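Local coordinates for cytoplasmic protein (Cryptococcus neoformans var. grubii serotype A, PDB 7LPO) that probably hydrolyses steryl beta-glucosides, releasing glucose from the sterol, as a glycoside hydrolase of family 5, at residues E440-Y454 with L512-I524. Numbering follows the deposited sequence.
Sequences ESFLKGRACSSPHFY and LGNYPTLVGEIGI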
loop_
_atom_site.group_PDB
_atom_site.type_symbol
_atom_site.label_atom_id
_atom_site.label_comp_id
_atom_site.label_asym_id
_atom_site.label_seq_id
_atom_site.Cartn_x
_atom_site.Cartn_y
_atom_site.Cartn_z
ATOM N N GLU A 440 -15.605 11.544 15.915
ATOM C CA GLU A 440 -14.594 11.675 16.958
ATOM C C GLU A 440 -14.785 10.634 18.054
ATOM O O GLU A 440 -13.821 10.303 18.752
ATOM C CB GLU A 440 -14.630 13.080 17.571
ATOM C CG GLU A 440 -13.678 14.093 16.951
ATOM C CD GLU A 440 -12.248 13.574 16.805
ATOM O OE1 GLU A 440 -11.692 13.695 15.692
ATOM O OE2 GLU A 440 -11.692 13.033 17.791
ATOM N N SER A 441 -16.006 10.110 18.224
ATOM C CA SER A 441 -16.224 9.065 19.219
ATOM C C SER A 441 -15.404 7.817 18.915
ATOM O O SER A 441 -15.215 6.982 19.804
ATOM C CB SER A 441 -17.711 8.697 19.307
ATOM O OG SER A 441 -18.303 8.562 18.026
ATOM N N PHE A 442 -14.925 7.666 17.679
ATOM C CA PHE A 442 -14.036 6.571 17.306
ATOM C C PHE A 442 -12.609 7.031 17.040
ATOM O O PHE A 442 -11.667 6.295 17.336
ATOM C CB PHE A 442 -14.566 5.853 16.056
ATOM C CG PHE A 442 -15.780 5.012 16.308
ATOM C CD1 PHE A 442 -16.993 5.601 16.613
ATOM C CD2 PHE A 442 -15.711 3.629 16.232
ATOM C CE1 PHE A 442 -18.113 4.826 16.848
ATOM C CE2 PHE A 442 -16.822 2.849 16.467
ATOM C CZ PHE A 442 -18.025 3.443 16.777
ATOM N N LEU A 443 -12.426 8.223 16.477
ATOM C CA LEU A 443 -11.077 8.736 16.266
ATOM C C LEU A 443 -10.404 9.070 17.593
ATOM O O LEU A 443 -9.259 8.669 17.837
ATOM C CB LEU A 443 -11.128 9.969 15.373
ATOM C CG LEU A 443 -11.581 9.762 13.930
ATOM C CD1 LEU A 443 -11.613 11.093 13.203
ATOM C CD2 LEU A 443 -10.667 8.786 13.233
ATOM N N LYS A 444 -11.101 9.826 18.449
ATOM C CA LYS A 444 -10.649 10.142 19.801
ATOM C C LYS A 444 -9.279 10.812 19.794
ATOM O O LYS A 444 -8.431 10.528 20.639
ATOM C CB LYS A 444 -10.630 8.888 20.675
ATOM C CG LYS A 444 -12.005 8.311 20.997
ATOM C CD LYS A 444 -11.909 7.202 22.066
ATOM C CE LYS A 444 -13.282 6.636 22.416
ATOM N NZ LYS A 444 -13.205 5.423 23.284
ATOM N N GLY A 445 -9.060 11.702 18.828
ATOM C CA GLY A 445 -7.845 12.491 18.787
ATOM C C GLY A 445 -6.576 11.707 18.570
ATOM O O GLY A 445 -5.497 12.163 18.955
ATOM N N ARG A 446 -6.663 10.542 17.942
ATOM C CA ARG A 446 -5.469 9.723 17.762
ATOM C C ARG A 446 -5.591 8.989 16.424
ATOM O O ARG A 446 -5.876 7.788 16.363
ATOM C CB ARG A 446 -5.283 8.747 18.922
ATOM C CG ARG A 446 -3.923 8.099 18.946
ATOM C CD ARG A 446 -3.390 7.948 20.370
ATOM N NE ARG A 446 -2.092 7.279 20.340
ATOM C CZ ARG A 446 -0.957 7.890 20.022
ATOM N NH1 ARG A 446 -0.973 9.188 19.741
ATOM N NH2 ARG A 446 0.182 7.212 19.991
ATOM N N ALA A 447 -5.327 9.724 15.345
ATOM C CA ALA A 447 -5.525 9.204 14.004
ATOM C C ALA A 447 -4.573 9.897 13.039
ATOM O O ALA A 447 -3.966 10.916 13.356
ATOM C CB ALA A 447 -6.980 9.387 13.556
ATOM N N CYS A 448 -4.466 9.325 11.842
ATOM C CA CYS A 448 -3.579 9.816 10.796
ATOM C C CYS A 448 -4.128 9.303 9.476
ATOM O O CYS A 448 -4.468 8.126 9.363
ATOM C CB CYS A 448 -2.135 9.329 11.017
ATOM S SG CYS A 448 -0.953 9.713 9.678
ATOM N N SER A 449 -4.234 10.181 8.495
ATOM C CA SER A 449 -4.683 9.798 7.166
ATOM C C SER A 449 -3.531 9.112 6.444
ATOM O O SER A 449 -2.391 9.583 6.501
ATOM C CB SER A 449 -5.147 11.041 6.401
ATOM O OG SER A 449 -5.692 10.684 5.146
ATOM N N SER A 450 -3.812 7.991 5.780
ATOM C CA SER A 450 -2.762 7.168 5.173
ATOM C C SER A 450 -3.112 6.798 3.738
ATOM O O SER A 450 -3.148 5.620 3.380
ATOM C CB SER A 450 -2.515 5.916 6.015
ATOM O OG SER A 450 -3.669 5.085 6.102
ATOM N N PRO A 451 -3.313 7.782 2.869
ATOM C CA PRO A 451 -3.540 7.467 1.455
ATOM C C PRO A 451 -2.282 6.908 0.800
ATOM O O PRO A 451 -1.158 7.076 1.280
ATOM C CB PRO A 451 -3.919 8.820 0.850
ATOM C CG PRO A 451 -3.079 9.801 1.655
ATOM C CD PRO A 451 -3.070 9.223 3.080
ATOM N N HIS A 452 -2.488 6.233 -0.325
ATOM C CA HIS A 452 -1.396 5.846 -1.203
ATOM C C HIS A 452 -1.344 6.798 -2.392
ATOM O O HIS A 452 -2.350 7.397 -2.776
ATOM C CB HIS A 452 -1.556 4.404 -1.685
ATOM C CG HIS A 452 -1.622 3.405 -0.570
ATOM N ND1 HIS A 452 -1.873 2.069 -0.786
ATOM C CD2 HIS A 452 -1.467 3.546 0.768
ATOM C CE1 HIS A 452 -1.881 1.431 0.369
ATOM N NE2 HIS A 452 -1.634 2.303 1.329
ATOM N N PHE A 453 -0.149 6.968 -2.949
ATOM C CA PHE A 453 -0.000 7.729 -4.178
ATOM C C PHE A 453 1.077 7.110 -5.046
ATOM O O PHE A 453 2.192 6.869 -4.577
ATOM C CB PHE A 453 0.365 9.191 -3.928
ATOM C CG PHE A 453 0.578 9.955 -5.198
ATOM C CD1 PHE A 453 -0.490 10.549 -5.844
ATOM C CD2 PHE A 453 1.833 10.044 -5.773
ATOM C CE1 PHE A 453 -0.307 11.235 -7.032
ATOM C CE2 PHE A 453 2.012 10.734 -6.961
ATOM C CZ PHE A 453 0.934 11.322 -7.589
ATOM N N TYR A 454 0.752 6.891 -6.315
ATOM C CA TYR A 454 1.713 6.443 -7.307
ATOM C C TYR A 454 1.663 7.369 -8.509
ATOM O O TYR A 454 0.584 7.789 -8.930
ATOM C CB TYR A 454 1.429 5.006 -7.760
ATOM C CG TYR A 454 1.787 3.975 -6.719
ATOM C CD1 TYR A 454 3.065 3.445 -6.650
ATOM C CD2 TYR A 454 0.845 3.534 -5.800
ATOM C CE1 TYR A 454 3.399 2.512 -5.690
ATOM C CE2 TYR A 454 1.168 2.598 -4.847
ATOM C CZ TYR A 454 2.448 2.091 -4.798
ATOM O OH TYR A 454 2.772 1.144 -3.860
ATOM N N LEU A 512 -11.157 14.944 7.834
ATOM C CA LEU A 512 -10.939 14.236 9.089
ATOM C C LEU A 512 -10.669 15.186 10.248
ATOM O O LEU A 512 -11.121 14.935 11.369
ATOM C CB LEU A 512 -9.781 13.249 8.940
ATOM C CG LEU A 512 -10.079 12.035 8.057
ATOM C CD1 LEU A 512 -8.839 11.153 7.862
ATOM C CD2 LEU A 512 -11.221 11.208 8.651
ATOM N N GLY A 513 -9.962 16.284 10.004
ATOM C CA GLY A 513 -9.647 17.243 11.035
ATOM C C GLY A 513 -8.167 17.562 11.038
ATOM O O GLY A 513 -7.458 17.354 10.047
ATOM N N ASN A 514 -7.695 18.083 12.172
ATOM C CA ASN A 514 -6.293 18.469 12.308
ATOM C C ASN A 514 -5.502 17.251 12.766
ATOM O O ASN A 514 -5.243 17.025 13.950
ATOM C CB ASN A 514 -6.157 19.652 13.250
ATOM C CG ASN A 514 -6.410 20.966 12.545
ATOM O OD1 ASN A 514 -5.483 21.607 12.040
ATOM N ND2 ASN A 514 -7.675 21.368 12.489
ATOM N N TYR A 515 -5.129 16.444 11.788
ATOM C CA TYR A 515 -4.433 15.186 11.979
ATOM C C TYR A 515 -3.272 15.126 11.007
ATOM O O TYR A 515 -3.270 15.818 9.984
ATOM C CB TYR A 515 -5.364 13.994 11.731
ATOM C CG TYR A 515 -6.380 13.763 12.811
ATOM C CD1 TYR A 515 -5.995 13.283 14.055
ATOM C CD2 TYR A 515 -7.729 14.006 12.588
ATOM C CE1 TYR A 515 -6.921 13.050 15.047
ATOM C CE2 TYR A 515 -8.668 13.788 13.581
ATOM C CZ TYR A 515 -8.252 13.308 14.807
ATOM O OH TYR A 515 -9.166 13.078 15.800
ATOM N N PRO A 516 -2.279 14.293 11.283
ATOM C CA PRO A 516 -1.179 14.124 10.327
ATOM C C PRO A 516 -1.627 13.361 9.091
ATOM O O PRO A 516 -2.677 12.717 9.064
ATOM C CB PRO A 516 -0.125 13.335 11.112
ATOM C CG PRO A 516 -0.575 13.385 12.559
ATOM C CD PRO A 516 -2.070 13.532 12.521
ATOM N N THR A 517 -0.805 13.457 8.052
ATOM C CA THR A 517 -0.952 12.664 6.842
ATOM C C THR A 517 0.332 11.874 6.614
ATOM O O THR A 517 1.435 12.404 6.789
ATOM C CB THR A 517 -1.237 13.535 5.619
ATOM O OG1 THR A 517 -2.387 14.354 5.856
ATOM C CG2 THR A 517 -1.475 12.650 4.393
ATOM N N LEU A 518 0.190 10.610 6.218
ATOM C CA LEU A 518 1.334 9.768 5.906
ATOM C C LEU A 518 1.020 9.020 4.626
ATOM O O LEU A 518 -0.028 8.378 4.528
ATOM C CB LEU A 518 1.628 8.807 7.053
ATOM C CG LEU A 518 2.844 7.887 6.972
ATOM C CD1 LEU A 518 3.220 7.379 8.362
ATOM C CD2 LEU A 518 2.561 6.723 6.062
ATOM N N VAL A 519 1.906 9.121 3.638
ATOM C CA VAL A 519 1.681 8.452 2.360
ATOM C C VAL A 519 2.114 7.002 2.546
ATOM O O VAL A 519 3.303 6.681 2.486
ATOM C CB VAL A 519 2.425 9.128 1.209
ATOM C CG1 VAL A 519 2.151 8.383 -0.081
ATOM C CG2 VAL A 519 2.009 10.598 1.086
ATOM N N GLY A 520 1.142 6.120 2.782
ATOM C CA GLY A 520 1.463 4.760 3.187
ATOM C C GLY A 520 2.159 3.937 2.127
ATOM O O GLY A 520 2.839 2.961 2.462
ATOM N N GLU A 521 1.966 4.273 0.861
ATOM C CA GLU A 521 2.697 3.647 -0.230
ATOM C C GLU A 521 3.025 4.691 -1.285
ATOM O O GLU A 521 2.165 5.493 -1.665
ATOM C CB GLU A 521 1.901 2.524 -0.900
ATOM C CG GLU A 521 1.565 1.346 -0.032
ATOM C CD GLU A 521 0.941 0.201 -0.837
ATOM O OE1 GLU A 521 1.063 0.206 -2.089
ATOM O OE2 GLU A 521 0.318 -0.687 -0.215
ATOM N N ILE A 522 4.260 4.651 -1.776
ATOM C CA ILE A 522 4.694 5.467 -2.906
ATOM C C ILE A 522 5.962 4.827 -3.445
ATOM O O ILE A 522 6.772 4.299 -2.676
ATOM C CB ILE A 522 4.908 6.945 -2.494
ATOM C CG1 ILE A 522 5.389 7.782 -3.687
ATOM C CG2 ILE A 522 5.897 7.069 -1.348
ATOM C CD1 ILE A 522 5.220 9.271 -3.486
ATOM N N GLY A 523 6.107 4.819 -4.769
ATOM C CA GLY A 523 7.269 4.177 -5.368
ATOM C C GLY A 523 7.224 4.197 -6.880
ATOM O O GLY A 523 6.295 4.731 -7.489
ATOM N N ILE A 524 8.250 3.593 -7.478
ATOM C CA ILE A 524 8.414 3.562 -8.934
ATOM C C ILE A 524 8.925 2.194 -9.356
ATOM O O ILE A 524 9.515 1.457 -8.556
ATOM C CB ILE A 524 9.386 4.650 -9.443
ATOM C CG1 ILE A 524 10.759 4.497 -8.782
ATOM C CG2 ILE A 524 8.847 6.053 -9.158
ATOM C CD1 ILE A 524 11.818 3.831 -9.642
#
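Tyr454, a few residues past strand 447-449, meets Glu521, near the end of the neighbouring parallel strand 518-522 of the family 5 TIM barrel, at the pocket that holds a bound tris molecule. Tyr454 OH donates to Glu521 OE1 at 2.6 Å. It arrives on the anti side of the carboxylate, with ring and carboxylate planes 84° apart. Tyr454 OH and Glu521 OE1 also hydrogen-bond the tris nitrogen. In family 5 enzymes a glutamate at the end of the seventh barrel strand, here 518-522, is the nucleophile, and Glu521 is consistent with that role. His452 stacks on the same glutamate. Glu521 CG sits over the centre of the imidazole, 3.5 Å from the ring centroid. Placing CG anti to its own carbonyl carbon (chi1 -63°) carries the extended Glu521 chain across that face. Arg100 forms a salt bridge with Glu521 OE2, and His452 ND1 hydrogen-bonds Glu271 OE2.

Further out, Phe453 N bonds Glu521 O at 3.0 Å, and Gly520 N bonds Pro451 O. Ser449 N bonds Pro516 O, and Leu518 N bonds Ser449 O at 2.8 Å. Cys448 SG packs on Leu518 CB.

At the far end, Ala447 CB lies over one face of the Tyr515 ring. Glu440 meets the ring edge, its carboxylate only 14° from the ring plane. Tyr515 OH donates to the syn lone pair of Glu440 OE1 at 2.6 Å, while Gly445 N bonds Glu440 OE2 at 3.1 Å.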